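Local coordinates for protein cephalosporin acylase (Bacillus halodurans, PDB 2NLZ) that probably acts as an amide-cleaving acylase of the N-terminal nucleophile hydrolase type, with cephalosporins as its presumed substrates, at residues H298-D310 against R337-G351. The protein carries 1 engineered substitution. Sequence-based numbering, arbitrary orientation.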
ATOM      1  N   HIS D 298     -12.734  16.021  -8.906  1.00 28.28           N
ATOM      2  CA  HIS D 298     -13.416  17.296  -8.674  1.00 32.24           C
ATOM      3  C   HIS D 298     -14.603  17.482  -9.603  1.00 34.30           C
ATOM      4  O   HIS D 298     -15.731  17.698  -9.139  1.00 32.38           O
ATOM      5  CB  HIS D 298     -12.453  18.472  -8.819  1.00 27.03           C
ATOM      6  CG  HIS D 298     -13.077  19.804  -8.532  1.00 27.67           C
ATOM      7  ND1 HIS D 298     -13.522  20.166  -7.278  1.00 26.94           N
ATOM      8  CD2 HIS D 298     -13.307  20.871  -9.335  1.00 27.92           C
ATOM      9  CE1 HIS D 298     -14.007  21.394  -7.320  1.00 25.91           C
ATOM     10  NE2 HIS D 298     -13.894  21.843  -8.559  1.00 24.80           N
ATOM     11  N   LYS D 299     -14.348  17.384 -10.909  1.00 32.65           N
ATOM     12  CA  LYS D 299     -15.411  17.522 -11.903  1.00 32.48           C
ATOM     13  C   LYS D 299     -16.510  16.461 -11.711  1.00 32.21           C
ATOM     14  O   LYS D 299     -17.698  16.799 -11.748  1.00 21.73           O
ATOM     15  CB  LYS D 299     -14.839  17.510 -13.321  1.00 27.62           C
ATOM     16  CG  LYS D 299     -14.004  18.740 -13.654  1.00 33.24           C
ATOM     17  CD  LYS D 299     -13.115  18.488 -14.867  1.00 52.17           C
ATOM     18  CE  LYS D 299     -12.321  19.723 -15.242  1.00 44.66           C
ATOM     19  NZ  LYS D 299     -11.365  19.406 -16.334  1.00 53.40           N
ATOM     20  N   GLN D 300     -16.115  15.203 -11.481  1.00 24.66           N
ATOM     21  CA  GLN D 300     -17.066  14.146 -11.134  1.00 24.75           C
ATOM     22  C   GLN D 300     -17.984  14.635 -10.027  1.00 26.33           C
ATOM     23  O   GLN D 300     -19.181  14.796 -10.250  1.00 28.05           O
ATOM     24  CB  GLN D 300     -16.360  12.870 -10.651  1.00 25.11           C
ATOM     25  CG  GLN D 300     -15.747  12.006 -11.730  1.00 28.30           C
ATOM     26  CD  GLN D 300     -15.172  10.697 -11.196  1.00 38.32           C
ATOM     27  OE1 GLN D 300     -14.406  10.697 -10.244  1.00 43.82           O
ATOM     28  NE2 GLN D 300     -15.532   9.581 -11.823  1.00 42.83           N
ATOM     29  N   ILE D 301     -17.400  14.892  -8.854  1.00 24.49           N
ATOM     30  CA  ILE D 301     -18.128  15.278  -7.628  1.00 21.93           C
ATOM     31  C   ILE D 301     -18.989  16.543  -7.805  1.00 28.61           C
ATOM     32  O   ILE D 301     -20.140  16.586  -7.361  1.00 24.45           O
ATOM     33  CB  ILE D 301     -17.154  15.432  -6.406  1.00 16.74           C
ATOM     34  CG1 ILE D 301     -16.532  14.087  -6.035  1.00 28.31           C
ATOM     35  CG2 ILE D 301     -17.856  15.982  -5.176  1.00  2.07           C
ATOM     36  CD1 ILE D 301     -15.231  14.200  -5.257  1.00 24.99           C
ATOM     37  N   GLU D 302     -18.449  17.556  -8.479  1.00 30.73           N
ATOM     38  CA  GLU D 302     -19.215  18.780  -8.714  1.00 29.23           C
ATOM     39  C   GLU D 302     -20.435  18.581  -9.606  1.00 29.15           C
ATOM     40  O   GLU D 302     -21.524  19.046  -9.267  1.00 30.39           O
ATOM     41  CB  GLU D 302     -18.321  19.883  -9.260  1.00 32.43           C
ATOM     42  CG  GLU D 302     -17.231  20.329  -8.298  1.00 33.68           C
ATOM     43  CD  GLU D 302     -17.756  21.066  -7.072  1.00 34.77           C
ATOM     44  OE1 GLU D 302     -18.316  20.422  -6.152  1.00 18.74           O
ATOM     45  OE2 GLU D 302     -17.575  22.301  -7.025  1.00 49.07           O
ATOM     46  N   ALA D 303     -20.245  17.881 -10.727  1.00 24.79           N
ATOM     47  CA  ALA D 303     -21.327  17.559 -11.669  1.00 29.86           C
ATOM     48  C   ALA D 303     -22.424  16.750 -10.996  1.00 32.03           C
ATOM     49  O   ALA D 303     -23.617  17.043 -11.137  1.00 30.47           O
ATOM     50  CB  ALA D 303     -20.782  16.805 -12.883  1.00 18.13           C
ATOM     51  N   MET D 304     -22.006  15.736 -10.250  1.00 31.88           N
ATOM     52  CA  MET D 304     -22.940  14.905  -9.513  1.00 30.23           C
ATOM     53  C   MET D 304     -23.774  15.765  -8.586  1.00 23.16           C
ATOM     54  O   MET D 304     -24.994  15.635  -8.554  1.00 33.37           O
ATOM     55  CB  MET D 304     -22.206  13.806  -8.731  1.00 27.58           C
ATOM     56  CG  MET D 304     -23.113  12.867  -7.929  1.00 20.74           C
ATOM     57  SD  MET D 304     -24.580  12.301  -8.824  1.00 27.33           S
ATOM     58  CE  MET D 304     -23.850  11.294 -10.111  1.00 14.35           C
ATOM     59  N   LYS D 305     -23.107  16.654  -7.858  1.00 28.31           N
ATOM     60  CA  LYS D 305     -23.771  17.523  -6.901  1.00 31.08           C
ATOM     61  C   LYS D 305     -24.894  18.320  -7.538  1.00 29.85           C
ATOM     62  O   LYS D 305     -26.012  18.298  -7.037  1.00 30.20           O
ATOM     63  CB  LYS D 305     -22.767  18.444  -6.207  1.00 32.22           C
ATOM     64  CG  LYS D 305     -22.134  17.817  -4.978  1.00 26.11           C
ATOM     65  CD  LYS D 305     -20.777  18.419  -4.673  1.00 34.58           C
ATOM     66  CE  LYS D 305     -20.891  19.810  -4.075  1.00 37.74           C
ATOM     67  NZ  LYS D 305     -19.550  20.454  -3.949  1.00 27.99           N
ATOM     68  N   LEU D 306     -24.609  18.985  -8.653  1.00 19.70           N
ATOM     69  CA  LEU D 306     -25.615  19.824  -9.309  1.00 31.13           C
ATOM     70  C   LEU D 306     -26.822  19.020  -9.784  1.00 33.18           C
ATOM     71  O   LEU D 306     -27.966  19.417  -9.574  1.00 41.02           O
ATOM     72  CB  LEU D 306     -24.997  20.599 -10.470  1.00 31.13           C
ATOM     73  CG  LEU D 306     -23.845  21.536 -10.084  1.00 29.73           C
ATOM     74  CD1 LEU D 306     -22.909  21.777 -11.271  1.00 18.61           C
ATOM     75  CD2 LEU D 306     -24.368  22.855  -9.483  1.00  6.27           C
ATOM     76  N   ALA D 307     -26.540  17.873 -10.394  1.00 36.32           N
ATOM     77  CA  ALA D 307     -27.560  16.976 -10.896  1.00 28.56           C
ATOM     78  C   ALA D 307     -28.440  16.400  -9.789  1.00 30.64           C
ATOM     79  O   ALA D 307     -29.646  16.209  -9.981  1.00 38.13           O
ATOM     80  CB  ALA D 307     -26.906  15.850 -11.686  1.00 26.33           C
ATOM     81  N   PHE D 308     -27.841  16.118  -8.637  1.00 28.14           N
ATOM     82  CA  PHE D 308     -28.564  15.436  -7.576  1.00 33.05           C
ATOM     83  C   PHE D 308     -29.599  16.345  -6.919  1.00 34.77           C
ATOM     84  O   PHE D 308     -30.691  15.891  -6.560  1.00 37.34           O
ATOM     85  CB  PHE D 308     -27.608  14.854  -6.532  1.00 31.48           C
ATOM     86  CG  PHE D 308     -27.993  13.480  -6.056  1.00 29.59           C
ATOM     87  CD1 PHE D 308     -29.267  13.220  -5.571  1.00 31.98           C
ATOM     88  CD2 PHE D 308     -27.068  12.442  -6.084  1.00 37.45           C
ATOM     89  CE1 PHE D 308     -29.627  11.942  -5.132  1.00 28.38           C
ATOM     90  CE2 PHE D 308     -27.412  11.155  -5.642  1.00 36.93           C
ATOM     91  CZ  PHE D 308     -28.699  10.908  -5.170  1.00 32.05           C
ATOM     92  N   VAL D 309     -29.266  17.626  -6.775  1.00 35.27           N
ATOM     93  CA  VAL D 309     -30.206  18.570  -6.176  1.00 36.62           C
ATOM     94  C   VAL D 309     -31.318  18.920  -7.173  1.00 33.06           C
ATOM     95  O   VAL D 309     -32.431  19.294  -6.784  1.00 35.27           O
ATOM     96  CB  VAL D 309     -29.513  19.821  -5.609  1.00 34.85           C
ATOM     97  CG1 VAL D 309     -30.392  20.452  -4.541  1.00 56.07           C
ATOM     98  CG2 VAL D 309     -28.212  19.441  -4.971  1.00 33.09           C
ATOM     99  N   ASP D 310     -31.016  18.758  -8.456  1.00 25.49           N
ATOM    100  CA  ASP D 310     -32.028  18.852  -9.494  1.00 25.28           C
ATOM    101  C   ASP D 310     -32.964  17.681  -9.424  1.00 30.82           C
ATOM    102  O   ASP D 310     -34.175  17.865  -9.359  1.00 42.24           O
ATOM    103  CB  ASP D 310     -31.395  18.905 -10.876  1.00 23.30           C
ATOM    104  CG  ASP D 310     -30.965  20.291 -11.251  1.00 34.20           C
ATOM    105  OD1 ASP D 310     -31.410  21.248 -10.580  1.00 37.76           O
ATOM    106  OD2 ASP D 310     -30.188  20.432 -12.211  1.00 28.20           O
ATOM    107  N   ARG D 337     -25.491  24.474 -16.126  1.00 49.90           N
ATOM    108  CA  ARG D 337     -25.046  23.972 -14.831  1.00 45.73           C
ATOM    109  C   ARG D 337     -23.521  23.877 -14.763  1.00 46.17           C
ATOM    110  O   ARG D 337     -22.922  24.159 -13.727  1.00 45.15           O
ATOM    111  CB  ARG D 337     -25.645  22.588 -14.583  1.00 48.67           C
ATOM    112  CG  ARG D 337     -27.163  22.527 -14.620  1.00 41.67           C
ATOM    113  CD  ARG D 337     -27.746  22.268 -13.245  1.00 36.52           C
ATOM    114  NE  ARG D 337     -27.615  23.421 -12.365  1.00 41.81           N
ATOM    115  CZ  ARG D 337     -27.884  23.411 -11.063  1.00 39.70           C
ATOM    116  NH1 ARG D 337     -28.308  22.304 -10.478  1.00 31.11           N
ATOM    117  NH2 ARG D 337     -27.724  24.510 -10.343  1.00 46.10           N
ATOM    118  N   ARG D 338     -22.902  23.480 -15.879  1.00 43.45           N
ATOM    119  CA  ARG D 338     -21.447  23.304 -15.994  1.00 44.84           C
ATOM    120  C   ARG D 338     -20.678  24.623 -15.869  1.00 47.96           C
ATOM    121  O   ARG D 338     -19.489  24.634 -15.542  1.00 51.54           O
ATOM    122  CB  ARG D 338     -21.109  22.544 -17.292  1.00 38.41           C
ATOM    123  CG  ARG D 338     -19.775  22.857 -17.947  1.00 39.22           C
ATOM    124  CD  ARG D 338     -19.360  21.771 -18.930  1.00 46.84           C
ATOM    125  NE  ARG D 338     -20.487  21.025 -19.499  1.00 58.80           N
ATOM    126  CZ  ARG D 338     -21.082  21.316 -20.650  1.00 65.37           C
ATOM    127  NH1 ARG D 338     -22.090  20.571 -21.085  1.00 61.81           N
ATOM    128  NH2 ARG D 338     -20.673  22.355 -21.365  1.00 81.14           N
ATOM    129  N   LYS D 339     -21.373  25.731 -16.109  1.00 58.28           N
ATOM    130  CA  LYS D 339     -20.810  27.060 -15.882  1.00 62.52           C
ATOM    131  C   LYS D 339     -20.706  27.372 -14.393  1.00 58.06           C
ATOM    132  O   LYS D 339     -19.914  28.218 -13.990  1.00 53.62           O
ATOM    133  CB  LYS D 339     -21.637  28.141 -16.584  1.00 69.03           C
ATOM    134  CG  LYS D 339     -21.303  28.329 -18.065  1.00 83.05           C
ATOM    135  CD  LYS D 339     -21.747  29.700 -18.577  1.00 91.84           C
ATOM    136  CE  LYS D 339     -23.258  29.882 -18.493  1.00 95.32           C
ATOM    137  NZ  LYS D 339     -23.639  31.301 -18.708  1.00 99.02           N
ATOM    138  N   GLU D 340     -21.499  26.682 -13.578  1.00 52.68           N
ATOM    139  CA  GLU D 340     -21.431  26.882 -12.136  1.00 56.27           C
ATOM    140  C   GLU D 340     -20.284  26.116 -11.482  1.00 55.65           C
ATOM    141  O   GLU D 340     -19.953  26.366 -10.321  1.00 56.81           O
ATOM    142  CB  GLU D 340     -22.763  26.561 -11.455  1.00 59.71           C
ATOM    143  CG  GLU D 340     -23.873  27.539 -11.807  1.00 71.53           C
ATOM    144  CD  GLU D 340     -24.817  27.790 -10.653  1.00 79.83           C
ATOM    145  OE1 GLU D 340     -26.026  27.973 -10.911  1.00 85.36           O
ATOM    146  OE2 GLU D 340     -24.352  27.808  -9.491  1.00 79.53           O
ATOM    147  N   ILE D 341     -19.684  25.186 -12.222  1.00 59.49           N
ATOM    148  CA  ILE D 341     -18.507  24.472 -11.740  1.00 63.21           C
ATOM    149  C   ILE D 341     -17.280  25.365 -11.875  1.00 66.09           C
ATOM    150  O   ILE D 341     -16.876  25.720 -12.986  1.00 66.28           O
ATOM    151  CB  ILE D 341     -18.274  23.138 -12.496  1.00 63.52           C
ATOM    152  CG1 ILE D 341     -19.481  22.214 -12.338  1.00 61.55           C
ATOM    153  CG2 ILE D 341     -17.008  22.445 -11.991  1.00 60.99           C
ATOM    154  CD1 ILE D 341     -19.369  20.910 -13.084  1.00 65.59           C
ATOM    155  N   GLY D 342     -16.700  25.738 -10.736  1.00 72.41           N
ATOM    156  CA  GLY D 342     -15.480  26.542 -10.714  1.00 79.43           C
ATOM    157  C   GLY D 342     -14.273  25.742 -10.257  1.00 81.50           C
ATOM    158  O   GLY D 342     -14.154  24.546 -10.546  1.00 76.96           O
ATOM    159  N   GLU D 343     -13.371  26.408  -9.546  1.00 84.81           N
ATOM    160  CA  GLU D 343     -12.198  25.749  -8.990  1.00 91.39           C
ATOM    161  C   GLU D 343     -12.428  25.405  -7.521  1.00 84.60           C
ATOM    162  O   GLU D 343     -11.864  24.443  -7.004  1.00 84.11           O
ATOM    163  CB  GLU D 343     -10.953  26.621  -9.154  1.00 94.14           C
ATOM    164  CG  GLU D 343      -9.651  25.840  -9.073  1.00113.66           C
ATOM    165  CD  GLU D 343      -8.423  26.706  -9.267  1.00121.45           C
ATOM    166  OE1 GLU D 343      -8.570  27.873  -9.688  1.00130.37           O
ATOM    167  OE2 GLU D 343      -7.305  26.214  -8.999  1.00128.37           O
ATOM    168  N   GLN D 344     -13.263  26.196  -6.857  1.00 81.04           N
ATOM    169  CA  GLN D 344     -13.633  25.938  -5.475  1.00 79.79           C
ATOM    170  C   GLN D 344     -14.886  25.081  -5.410  1.00 76.17           C
ATOM    171  O   GLN D 344     -15.719  25.128  -6.307  1.00 76.45           O
ATOM    172  CB  GLN D 344     -13.847  27.253  -4.719  1.00 87.43           C
ATOM    173  CG  GLN D 344     -12.561  27.909  -4.214  1.00 90.06           C
ATOM    174  CD  GLN D 344     -11.853  27.092  -3.137  1.00 88.50           C
ATOM    175  OE1 GLN D 344     -12.432  26.765  -2.098  1.00 85.76           O
ATOM    176  NE2 GLN D 344     -10.588  26.768  -3.382  1.00 84.82           N
ATOM    177  N   ALA D 345     -15.011  24.301  -4.340  1.00 71.42           N
ATOM    178  CA  ALA D 345     -16.135  23.394  -4.163  1.00 66.23           C
ATOM    179  C   ALA D 345     -17.415  24.159  -3.892  1.00 67.37           C
ATOM    180  O   ALA D 345     -17.539  24.832  -2.875  1.00 72.25           O
ATOM    181  CB  ALA D 345     -15.854  22.426  -3.038  1.00 64.11           C
ATOM    182  N   LEU D 346     -18.368  24.039  -4.808  1.00 67.03           N
ATOM    183  CA  LEU D 346     -19.626  24.783  -4.735  1.00 71.68           C
ATOM    184  C   LEU D 346     -20.598  24.231  -3.692  1.00 72.19           C
ATOM    185  O   LEU D 346     -20.513  23.072  -3.304  1.00 71.13           O
ATOM    186  CB  LEU D 346     -20.295  24.829  -6.117  1.00 72.08           C
ATOM    187  CG  LEU D 346     -20.564  23.511  -6.864  1.00 73.39           C
ATOM    188  CD1 LEU D 346     -21.946  22.953  -6.588  1.00 77.14           C
ATOM    189  CD2 LEU D 346     -20.349  23.665  -8.361  1.00 73.25           C
ATOM    190  N   THR D 347     -21.514  25.080  -3.234  1.00 75.05           N
ATOM    191  CA  THR D 347     -22.658  24.643  -2.442  1.00 76.58           C
ATOM    192  C   THR D 347     -23.779  24.412  -3.452  1.00 80.71           C
ATOM    193  O   THR D 347     -24.133  25.329  -4.193  1.00 84.55           O
ATOM    194  CB  THR D 347     -23.061  25.709  -1.391  1.00 75.73           C
ATOM    195  OG1 THR D 347     -21.900  26.125  -0.662  1.00 68.74           O
ATOM    196  CG2 THR D 347     -24.092  25.165  -0.408  1.00 70.52           C
ATOM    197  N   PRO D 348     -24.331  23.184  -3.504  1.00 80.73           N
ATOM    198  CA  PRO D 348     -25.201  22.809  -4.618  1.00 81.55           C
ATOM    199  C   PRO D 348     -26.654  23.278  -4.484  1.00 84.69           C
ATOM    200  O   PRO D 348     -27.285  23.060  -3.451  1.00 86.31           O
ATOM    201  CB  PRO D 348     -25.114  21.282  -4.620  1.00 77.74           C
ATOM    202  CG  PRO D 348     -24.843  20.915  -3.209  1.00 74.03           C
ATOM    203  CD  PRO D 348     -24.184  22.087  -2.530  1.00 81.28           C
ATOM    204  N   GLU D 349     -27.167  23.922  -5.534  1.00 88.86           N
ATOM    205  CA  GLU D 349     -28.541  24.429  -5.570  1.00 93.89           C
ATOM    206  C   GLU D 349     -29.252  23.958  -6.844  1.00 94.93           C
ATOM    207  O   GLU D 349     -28.596  23.721  -7.857  1.00 97.47           O
ATOM    208  CB  GLU D 349     -28.553  25.964  -5.498  1.00 97.09           C
ATOM    209  CG  GLU D 349     -28.016  26.574  -4.196  1.00100.18           C
ATOM    210  CD  GLU D 349     -28.916  26.346  -2.986  1.00 99.76           C
ATOM    211  OE1 GLU D 349     -30.129  26.098  -3.152  1.00102.11           O
ATOM    212  OE2 GLU D 349     -28.405  26.425  -1.852  1.00 97.29           O
ATOM    213  N   PRO D 350     -30.591  23.808  -6.798  1.00 93.26           N
ATOM    214  CA  PRO D 350     -31.356  23.412  -7.978  1.00 91.82           C
ATOM    215  C   PRO D 350     -31.339  24.463  -9.083  1.00 90.28           C
ATOM    216  O   PRO D 350     -31.064  25.629  -8.820  1.00 92.00           O
ATOM    217  CB  PRO D 350     -32.780  23.261  -7.438  1.00 94.18           C
ATOM    218  CG  PRO D 350     -32.639  23.138  -5.975  1.00 93.83           C
ATOM    219  CD  PRO D 350     -31.464  23.972  -5.626  1.00 96.75           C
ATOM    220  N   GLY D 351     -31.638  24.045 -10.308  1.00 90.57           N
ATOM    221  CA  GLY D 351     -31.623  24.938 -11.463  1.00 92.12           C
ATOM    222  C   GLY D 351     -33.003  25.292 -11.983  1.00 96.60           C
ATOM    223  O   GLY D 351     -33.897  25.629 -11.208  1.00 97.21           O
TER
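Bends at chi2 (-111°) and chi3 fold the Arg337 chain so that its guanidinium meets Leu306 and Asp310, while a bend at chi2 of Glu302 (-69°) turns its carboxylate to the loop at Leu346. The Arg337 group has Leu306 CD2 over one face and the backbone N of Gly351 over the other, both displaced toward its rim. Its NH1 and NH2 both grip the carbonyl O of Glu349, NH2 at 2.8 Å, nearly in the guanidinium plane. NH1 also pairs with Asp310 OD2 (3.2 Å) in a salt bridge whose hydrogen bond is weak, an oxygen that Tyr333 binds as well; Asp310 OD1 takes the N-H of Gly351 at 2.8 Å on its syn lone pair. Shortening Arg337 to alanine is likely to leave Glu349 O without these two donors, Asp310 without its cationic mate and one side of Leu306 uncovered. In the alpha-beta-beta-alpha architecture of N-terminal nucleophile hydrolases, to which this family belongs, the contact lays the loop after helix 331-338 along helix 294-314, whose other flanks pack on helices 274-283 and 444-457. Glu302 OE2 accepts the N-H of Leu346 almost straight (2.9 Å, 169°), and OE1 pairs with Lys305 NZ, which also reaches Leu346 O on a lone pair at 2.9 Å. Between these polar ends, Leu306 sends CD1 to Ile341 CG1 (3.6 Å) and CD2 to Leu346 CD1. The two methyls of Val309 each meet a proline, CG2 at Pro348 CB (3.6 Å) and CG1 at Pro350 CG. At the opposite end, His298, hydrogen-bonded through ND1 to His498, points NE2 edge-on and weakly at Gly342 O.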